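Local coordinates for putative iron-uptake ABC transport system,periplasmic iron-binding protein (PDB 3E13), which binds ferric iron and, as a periplasmic solute-binding protein, probably hands it to an ABC transporter for uptake into the cell, at residues T65-N69 with L70-S74; K165-L168 with E169-T173; E272-R276 with N277-L281; D294-V298 with S299-E303. All coordinates share one frame; numbering follows the deposited sequence.

Interaction 1: T65-N69 with L70-S74; sequences TEAKN and LGLLS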
# COMPACT_ATOMS: atom_id res chain seq x y z
N THR A 65 12.17 -1.11 -1.86
CA THR A 65 13.47 -0.43 -1.90
C THR A 65 14.37 -0.85 -0.73
O THR A 65 15.61 -0.91 -0.88
CB THR A 65 13.32 1.08 -1.97
OG1 THR A 65 12.64 1.53 -0.81
CG2 THR A 65 12.41 1.47 -3.04
N GLU A 66 13.79 -1.08 0.42
CA GLU A 66 14.58 -1.58 1.58
C GLU A 66 15.23 -2.90 1.19
O GLU A 66 16.43 -3.11 1.43
CB GLU A 66 13.72 -1.83 2.82
CG GLU A 66 13.27 -0.59 3.55
CD GLU A 66 12.33 -0.85 4.70
OE1 GLU A 66 12.62 -0.31 5.81
OE2 GLU A 66 11.30 -1.59 4.55
N ALA A 67 14.45 -3.81 0.62
CA ALA A 67 14.96 -5.09 0.20
C ALA A 67 16.06 -4.95 -0.86
O ALA A 67 17.11 -5.59 -0.80
CB ALA A 67 13.81 -6.00 -0.23
N LYS A 68 15.84 -4.07 -1.83
CA LYS A 68 16.83 -3.78 -2.81
C LYS A 68 18.13 -3.31 -2.18
O LYS A 68 19.21 -3.82 -2.51
CB LYS A 68 16.32 -2.69 -3.77
CG LYS A 68 17.34 -2.34 -4.83
CD LYS A 68 16.85 -1.14 -5.66
CE LYS A 68 17.87 -0.80 -6.72
NZ LYS A 68 17.60 0.48 -7.42
N ASN A 69 18.00 -2.38 -1.25
CA ASN A 69 19.17 -1.74 -0.68
C ASN A 69 19.86 -2.61 0.35
O ASN A 69 21.00 -2.34 0.66
CB ASN A 69 18.83 -0.38 -0.10
CG ASN A 69 18.40 0.61 -1.18
OD1 ASN A 69 18.71 0.44 -2.36
ND2 ASN A 69 17.61 1.61 -0.76
N LEU A 70 19.17 -3.65 0.84
CA LEU A 70 19.80 -4.70 1.67
C LEU A 70 20.50 -5.79 0.82
O LEU A 70 21.01 -6.81 1.34
CB LEU A 70 18.76 -5.31 2.60
CG LEU A 70 18.38 -4.42 3.77
CD1 LEU A 70 17.15 -4.90 4.48
CD2 LEU A 70 19.58 -4.37 4.78
N GLY A 71 20.47 -5.64 -0.50
CA GLY A 71 21.15 -6.55 -1.41
C GLY A 71 20.41 -7.86 -1.66
O GLY A 71 21.01 -8.88 -2.02
N LEU A 72 19.08 -7.85 -1.49
CA LEU A 72 18.31 -9.08 -1.43
C LEU A 72 17.64 -9.42 -2.76
O LEU A 72 17.05 -10.46 -2.84
CB LEU A 72 17.22 -8.94 -0.36
CG LEU A 72 17.73 -8.70 1.06
CD1 LEU A 72 16.59 -8.45 1.98
CD2 LEU A 72 18.57 -9.83 1.55
N LEU A 73 17.65 -8.50 -3.74
CA LEU A 73 16.85 -8.71 -4.95
C LEU A 73 17.74 -8.84 -6.18
O LEU A 73 18.94 -8.58 -6.13
CB LEU A 73 15.87 -7.55 -5.14
CG LEU A 73 14.99 -7.13 -3.94
CD1 LEU A 73 14.11 -5.95 -4.26
CD2 LEU A 73 14.15 -8.25 -3.48
N SER A 74 17.15 -9.29 -7.29
CA SER A 74 17.91 -9.54 -8.50
C SER A 74 17.16 -8.90 -9.67
O SER A 74 15.93 -8.95 -9.69
CB SER A 74 17.92 -11.03 -8.72
OG SER A 74 19.12 -11.43 -9.26
O HOH W 1 19.26 -6.02 -4.24
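A67 and K68, in the last turn of helix 61-69, offer their carbonyls to the amides of G71 and L72 as the chain turns out of the helix, closing it with a Schellman motif. A67 O accepts from L72 N at 3.1 Å, the link back over five residues, and holds a weak second bond from L70 N. That amide's main acceptor is E66 O, 2.9 Å away. K68 O takes G71 N at 3.0 Å, the donor standing above the carbonyl plane, and also accepts at 2.8 Å from a water whose oxygen receives L73 N, so the water ties the helix end to the departing strand. G71 makes the turn with a positive phi of 79°. Apolar side chains fold back over these polar links: L73, its CG beside the backbone N (chi1 -50°), lays CD2 4.0 Å from A67 CB and brings CD1 against the K68 backbone. The K68 chain runs extended to salt bridges with D91 and D93, while E66 OE2 is held by N63. Beyond the turn, L72 packs on helix 37-47, as does L70, and strand 73-74 pairs antiparallel with strand 233-241, where L73 packs on A239 and S74 bonds through its backbone to M240.

Interaction 2: K165-L168 with E169-T173; sequences KGVL and ENLAT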
# COMPACT_ATOMS: atom_id res chain seq x y z
N LYS A 165 4.28 14.54 15.25
CA LYS A 165 3.97 14.93 16.62
C LYS A 165 2.52 15.30 16.81
O LYS A 165 1.86 14.83 17.76
CB LYS A 165 4.93 16.05 17.07
CG LYS A 165 4.66 16.61 18.47
CD LYS A 165 5.72 17.66 18.86
CE LYS A 165 5.42 18.27 20.26
NZ LYS A 165 5.86 19.69 20.38
N GLY A 166 1.98 16.08 15.86
CA GLY A 166 0.61 16.52 15.95
C GLY A 166 -0.37 15.39 15.74
O GLY A 166 -1.38 15.29 16.42
N VAL A 167 -0.11 14.54 14.75
CA VAL A 167 -0.92 13.35 14.54
C VAL A 167 -0.96 12.48 15.80
O VAL A 167 -2.05 12.08 16.25
CB VAL A 167 -0.39 12.56 13.34
CG1 VAL A 167 -1.01 11.17 13.28
CG2 VAL A 167 -0.73 13.34 12.04
N LEU A 168 0.18 12.26 16.42
CA LEU A 168 0.25 11.46 17.64
C LEU A 168 -0.64 12.10 18.70
O LEU A 168 -1.43 11.41 19.36
CB LEU A 168 1.65 11.38 18.18
CG LEU A 168 1.85 10.49 19.41
CD1 LEU A 168 1.34 9.09 19.16
CD2 LEU A 168 3.34 10.50 19.76
N GLU A 169 -0.51 13.40 18.88
CA GLU A 169 -1.26 14.11 19.91
C GLU A 169 -2.75 14.04 19.66
O GLU A 169 -3.54 14.02 20.60
CB GLU A 169 -0.79 15.56 20.02
CG GLU A 169 -1.69 16.36 20.97
CD GLU A 169 -1.07 17.63 21.52
OE1 GLU A 169 -0.03 18.11 20.98
OE2 GLU A 169 -1.66 18.15 22.50
N ASN A 170 -3.14 14.03 18.38
CA ASN A 170 -4.53 14.07 17.97
C ASN A 170 -5.26 12.74 17.94
O ASN A 170 -6.46 12.74 17.77
CB ASN A 170 -4.62 14.66 16.55
CG ASN A 170 -4.40 16.16 16.49
OD1 ASN A 170 -4.35 16.75 15.37
ND2 ASN A 170 -4.34 16.82 17.65
N LEU A 171 -4.58 11.61 18.09
CA LEU A 171 -5.24 10.34 17.97
C LEU A 171 -6.36 10.19 18.97
O LEU A 171 -6.20 10.49 20.15
CB LEU A 171 -4.25 9.20 18.12
CG LEU A 171 -3.11 9.11 17.12
CD1 LEU A 171 -2.29 7.97 17.44
CD2 LEU A 171 -3.71 9.01 15.70
N ALA A 172 -7.52 9.75 18.50
CA ALA A 172 -8.63 9.44 19.40
C ALA A 172 -8.29 8.29 20.34
O ALA A 172 -8.79 8.27 21.47
CB ALA A 172 -9.88 9.11 18.61
N THR A 173 -7.52 7.33 19.85
CA THR A 173 -7.07 6.14 20.58
C THR A 173 -5.67 5.79 20.13
O THR A 173 -5.27 6.13 19.04
CB THR A 173 -8.00 4.89 20.32
OG1 THR A 173 -7.86 4.44 18.96
CG2 THR A 173 -9.48 5.20 20.51
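Contrasting first torsions bring L171 onto L168 at the C-terminal end of helix 157-170 of this periplasmic binding protein, an apolar side chain folding back on the last turn: L171 sets CG beside its own backbone N (chi1 -61°), whereas L168 swings CG away from its backbone N, chi1 -176°. The two side chains then cross at a slant, and their CD1 methyls come to 4.2 Å. The other L171 methyl, CD2, reaches V167 CG1 at a similar separation, so the leucine lies over the last turn and spans two consecutive helix residues. L171 CG also comes to 3.3 Å from V167 O, which places a branched apolar group at the C-terminal end of the helix.

Underneath, the backbone bonds change as the helix ends. E169 N still donates to K165 O in the regular helical way at 3.0 Å, and N170 N does the same to G166 O at 2.9 Å, with a weak additional bond to V167 O. L171 N makes a weak bond to L168 O at 3.4 Å; L171 itself has left helical backbone angles. G166 has no side chain, and N170 CB is 3.3 Å from G166 O.

Outside the turn, E169 extends its carboxylate to a salt bridge with K131. The backbone of N170 is bonded to G132 and that of A172 to I134, which brings the end of the helix alongside strand 134-135; L168 meets F317. Back on the helix, E169 CB rests 3.6 Å from K165 O, the acceptor of its own amide.

Interaction 3: E272-R276 with N277-L281; sequences EFPIR and NDVEL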
# COMPACT_ATOMS: atom_id res chain seq x y z
N GLU A 272 -8.27 -2.33 -6.04
CA GLU A 272 -7.06 -1.54 -6.26
C GLU A 272 -7.11 -0.92 -7.64
O GLU A 272 -7.98 -1.25 -8.45
CB GLU A 272 -5.81 -2.38 -6.09
CG GLU A 272 -5.65 -2.97 -4.69
CD GLU A 272 -4.48 -3.92 -4.58
OE1 GLU A 272 -4.69 -5.13 -4.78
OE2 GLU A 272 -3.37 -3.43 -4.30
N PHE A 273 -6.21 0.01 -7.89
CA PHE A 273 -6.05 0.60 -9.25
C PHE A 273 -5.07 -0.25 -10.03
O PHE A 273 -3.94 -0.50 -9.59
CB PHE A 273 -5.54 2.05 -9.18
CG PHE A 273 -6.41 2.99 -8.39
CD1 PHE A 273 -5.98 3.49 -7.20
CD2 PHE A 273 -7.62 3.42 -8.89
CE1 PHE A 273 -6.81 4.37 -6.46
CE2 PHE A 273 -8.44 4.29 -8.15
CZ PHE A 273 -8.00 4.75 -6.96
N PRO A 274 -5.43 -0.68 -11.24
CA PRO A 274 -4.48 -1.42 -12.09
C PRO A 274 -3.30 -0.57 -12.50
O PRO A 274 -3.40 0.66 -12.64
CB PRO A 274 -5.28 -1.73 -13.35
CG PRO A 274 -6.35 -0.68 -13.38
CD PRO A 274 -6.71 -0.42 -11.94
N ILE A 275 -2.18 -1.24 -12.79
CA ILE A 275 -1.05 -0.57 -13.42
C ILE A 275 -1.30 -0.42 -14.91
O ILE A 275 -0.98 0.62 -15.48
CB ILE A 275 0.24 -1.36 -13.16
CG1 ILE A 275 0.51 -1.32 -11.67
CG2 ILE A 275 1.42 -0.83 -13.98
CD1 ILE A 275 0.86 -0.00 -11.08
N ARG A 276 -1.86 -1.42 -15.54
CA ARG A 276 -2.08 -1.35 -16.98
C ARG A 276 -3.08 -0.28 -17.29
O ARG A 276 -4.09 -0.12 -16.58
CB ARG A 276 -2.64 -2.68 -17.50
CG ARG A 276 -1.79 -3.87 -17.44
CD ARG A 276 -2.47 -5.10 -17.97
NE ARG A 276 -2.69 -5.01 -19.43
CZ ARG A 276 -2.12 -5.77 -20.37
NH1 ARG A 276 -1.26 -6.72 -20.05
NH2 ARG A 276 -2.46 -5.57 -21.65
N ASN A 277 -2.85 0.40 -18.44
CA ASN A 277 -3.71 1.47 -18.86
C ASN A 277 -4.85 1.05 -19.78
O ASN A 277 -5.60 1.91 -20.27
CB ASN A 277 -2.94 2.63 -19.49
CG ASN A 277 -2.32 2.31 -20.85
OD1 ASN A 277 -2.55 1.26 -21.45
ND2 ASN A 277 -1.52 3.25 -21.35
N ASP A 278 -5.02 -0.24 -19.96
CA ASP A 278 -6.09 -0.81 -20.79
C ASP A 278 -7.07 -1.73 -20.01
O ASP A 278 -7.80 -2.52 -20.60
CB ASP A 278 -5.47 -1.53 -21.99
CG ASP A 278 -4.69 -2.74 -21.60
OD1 ASP A 278 -4.23 -3.48 -22.50
OD2 ASP A 278 -4.53 -3.02 -20.39
N VAL A 279 -7.08 -1.59 -18.69
CA VAL A 279 -7.97 -2.34 -17.84
C VAL A 279 -8.96 -1.37 -17.16
O VAL A 279 -8.56 -0.49 -16.41
CB VAL A 279 -7.17 -3.10 -16.75
CG1 VAL A 279 -8.11 -3.80 -15.80
CG2 VAL A 279 -6.25 -4.12 -17.38
N GLU A 280 -10.22 -1.50 -17.47
CA GLU A 280 -11.27 -0.68 -16.86
C GLU A 280 -11.32 -0.89 -15.36
O GLU A 280 -11.22 -2.02 -14.86
CB GLU A 280 -12.63 -1.00 -17.48
CG GLU A 280 -12.76 -0.46 -18.90
CD GLU A 280 -13.13 1.01 -18.98
OE1 GLU A 280 -13.54 1.57 -17.92
OE2 GLU A 280 -13.07 1.60 -20.12
N LEU A 281 -11.53 0.20 -14.64
CA LEU A 281 -11.75 0.15 -13.21
C LEU A 281 -13.04 -0.58 -12.89
O LEU A 281 -13.99 -0.55 -13.64
CB LEU A 281 -11.76 1.55 -12.59
CG LEU A 281 -10.56 2.42 -12.82
CD1 LEU A 281 -10.73 3.76 -12.16
CD2 LEU A 281 -9.27 1.74 -12.39
O HOH W 2 -6.39 1.04 -16.62
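At the apolar centre the P274 ring and the L281 side chain cross at about a right angle, with P274 CD only 3.4 Å from L281 CD2, closer than usual van der Waals contact. The same methyl also meets the F273 ring at its edge, near the ring plane, 4.2 Å from CD2 of the phenylalanine. On the other flank P274 CB touches V279 CB at 4.1 Å, and V279 CG2 leans on the aliphatic part of R276, 3.9 Å from its CB.

Further out, a water bridges the bend, donating to R276 O at 2.6 Å and to V279 O at 2.7 Å. At the polar edge R276 grips D278 side-on: NE goes to OD2 and NH2 to OD1, each at 2.9 Å, nearly straight and on the syn lone pairs. Guanidinium and carboxylate are almost coplanar, 10° apart. A bend at chi3 (68°) in R276 turns its head to the aspartate, whose own CG lies between backbone N and carbonyl carbon (chi1 67°). R276 NH1 is bonded to L258 O, and F84 makes a cation-pi contact, so the guanidinium is held from several directions.

The whole is a loop that leaves the antiparallel pairing of strand 273-274 with strand 97-109 and leads to helix 283-288, a connection whose bend is clasped by a side-on, two-nitrogen salt bridge in this periplasmic binding protein; the side chain of F273 is about 12 Å from the bound iron.

Interaction 4: D294-V298 with S299-E303; sequences DQIPV and SKIAE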
# COMPACT_ATOMS: atom_id res chain seq x y z
N ASP A 294 -0.37 12.85 -6.52
CA ASP A 294 0.94 13.39 -6.38
C ASP A 294 1.81 12.82 -7.52
O ASP A 294 1.77 11.59 -7.83
CB ASP A 294 1.51 12.95 -5.02
CG ASP A 294 2.76 13.69 -4.63
OD1 ASP A 294 3.04 13.72 -3.36
OD2 ASP A 294 3.52 14.24 -5.46
N GLN A 295 2.53 13.73 -8.17
CA GLN A 295 3.40 13.36 -9.28
C GLN A 295 4.79 12.86 -8.89
O GLN A 295 5.56 12.42 -9.76
CB GLN A 295 3.50 14.51 -10.29
CG GLN A 295 2.15 14.88 -10.89
CD GLN A 295 1.50 13.77 -11.63
OE1 GLN A 295 0.44 13.29 -11.20
NE2 GLN A 295 2.13 13.31 -12.68
N ILE A 296 5.11 12.91 -7.60
CA ILE A 296 6.44 12.51 -7.19
C ILE A 296 6.68 11.03 -7.55
O ILE A 296 5.79 10.19 -7.39
CB ILE A 296 6.61 12.76 -5.68
CG1 ILE A 296 8.10 12.60 -5.29
CG2 ILE A 296 5.78 11.80 -4.87
CD1 ILE A 296 8.34 13.07 -3.86
N PRO A 297 7.88 10.68 -8.03
CA PRO A 297 8.16 9.28 -8.25
C PRO A 297 8.16 8.53 -6.94
O PRO A 297 8.71 9.02 -5.96
CB PRO A 297 9.55 9.30 -8.86
CG PRO A 297 9.64 10.61 -9.47
CD PRO A 297 8.99 11.54 -8.48
N VAL A 298 7.57 7.36 -6.94
CA VAL A 298 7.50 6.57 -5.69
C VAL A 298 8.89 6.19 -5.23
O VAL A 298 9.13 6.07 -4.02
CB VAL A 298 6.55 5.34 -5.81
CG1 VAL A 298 5.12 5.79 -5.93
CG2 VAL A 298 6.91 4.44 -6.95
N SER A 299 9.83 5.99 -6.17
CA SER A 299 11.23 5.76 -5.78
C SER A 299 11.83 6.90 -4.93
O SER A 299 12.60 6.63 -3.98
CB SER A 299 12.10 5.48 -7.01
OG SER A 299 12.19 6.63 -7.83
N LYS A 300 11.51 8.13 -5.25
CA LYS A 300 11.98 9.31 -4.50
C LYS A 300 11.38 9.36 -3.08
O LYS A 300 12.09 9.68 -2.12
CB LYS A 300 11.63 10.59 -5.25
CG LYS A 300 12.16 11.83 -4.52
CD LYS A 300 11.93 13.14 -5.26
CE LYS A 300 12.51 14.34 -4.48
NZ LYS A 300 11.80 14.74 -3.15
N ILE A 301 10.11 9.03 -2.94
CA ILE A 301 9.50 8.89 -1.60
C ILE A 301 10.34 7.94 -0.76
O ILE A 301 10.74 8.26 0.36
CB ILE A 301 8.07 8.34 -1.68
CG1 ILE A 301 7.17 9.34 -2.41
CG2 ILE A 301 7.53 8.08 -0.28
CD1 ILE A 301 5.78 8.75 -2.74
N ALA A 302 10.61 6.77 -1.33
CA ALA A 302 11.28 5.68 -0.61
C ALA A 302 12.72 6.00 -0.19
O ALA A 302 13.28 5.35 0.71
CB ALA A 302 11.23 4.44 -1.39
N GLU A 303 13.34 6.98 -0.85
CA GLU A 303 14.65 7.48 -0.42
C GLU A 303 14.65 8.07 0.99
O GLU A 303 15.73 8.30 1.58
CB GLU A 303 15.17 8.52 -1.39
CG GLU A 303 15.53 7.87 -2.70
CD GLU A 303 15.97 8.82 -3.80
OE1 GLU A 303 16.14 8.33 -4.94
OE2 GLU A 303 16.12 10.02 -3.57
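The N-terminal end of helix 298-302 is built round I296, which packs on I301; P297 holds the N-cap position and an Asx turn at D294 leads in. The apolar contacts come first: I296 CG2 lies 3.7 Å from I301 CD1, the side chains crossing aslant, and the second branch of I296 takes another partner. With CG1 anti to the backbone N (chi1 -169°), that branch runs to K300, crossing its methylene chain at about a right angle and placing CD1 3.9 Å from K300 CD. I296 is thereby held between a lysine chain and a buried isoleucine. V298 CG1 stands near I301 CD1 at the longer distance of 4.4 Å.

Backbone hydrogen bonds form the second group. P297 O, at the N-cap, accepts two weak bonds, from K300 N at 3.0 Å and from I301 N at 3.3 Å. A302 N then donates to V298 O at 3.1 Å, a sounder helical bond.

Two neighbouring helices pack here: V298 and A302 meet I61 of helix 61-69, and I301 rests on A149 and S150 of helix 142-155, the helix that carries the iron ligand Y143. The last group is the side-chain bond ahead of the helix. D294 OD1 is taken by N154, while OD2 accepts I296 N at 3.0 Å, from above the carboxylate plane.

Overall arrangement
The four contacts follow one another along the chain without overlap, each a local contact where a helix or strand begins or ends. Interactions 1 and 4 are neighbours, centres about 17 Å apart, and touch directly where T65 OG1 meets A302 CB at 3.3 Å, so helices 61-69 and 298-302 pack together. Interactions 1 and 3 both reach the mixed sheet, through strands 73-74 and 273-274, with centres about 27 Å apart. Interaction 2 stands away, its centre about 35 Å from that of interaction 3 and on the opposite side of the chain's centre. Together they mark ends and starts of elements distributed around the iron-binding protein, while H11, Y12, Y143, Y199 and Y200 hold the metal.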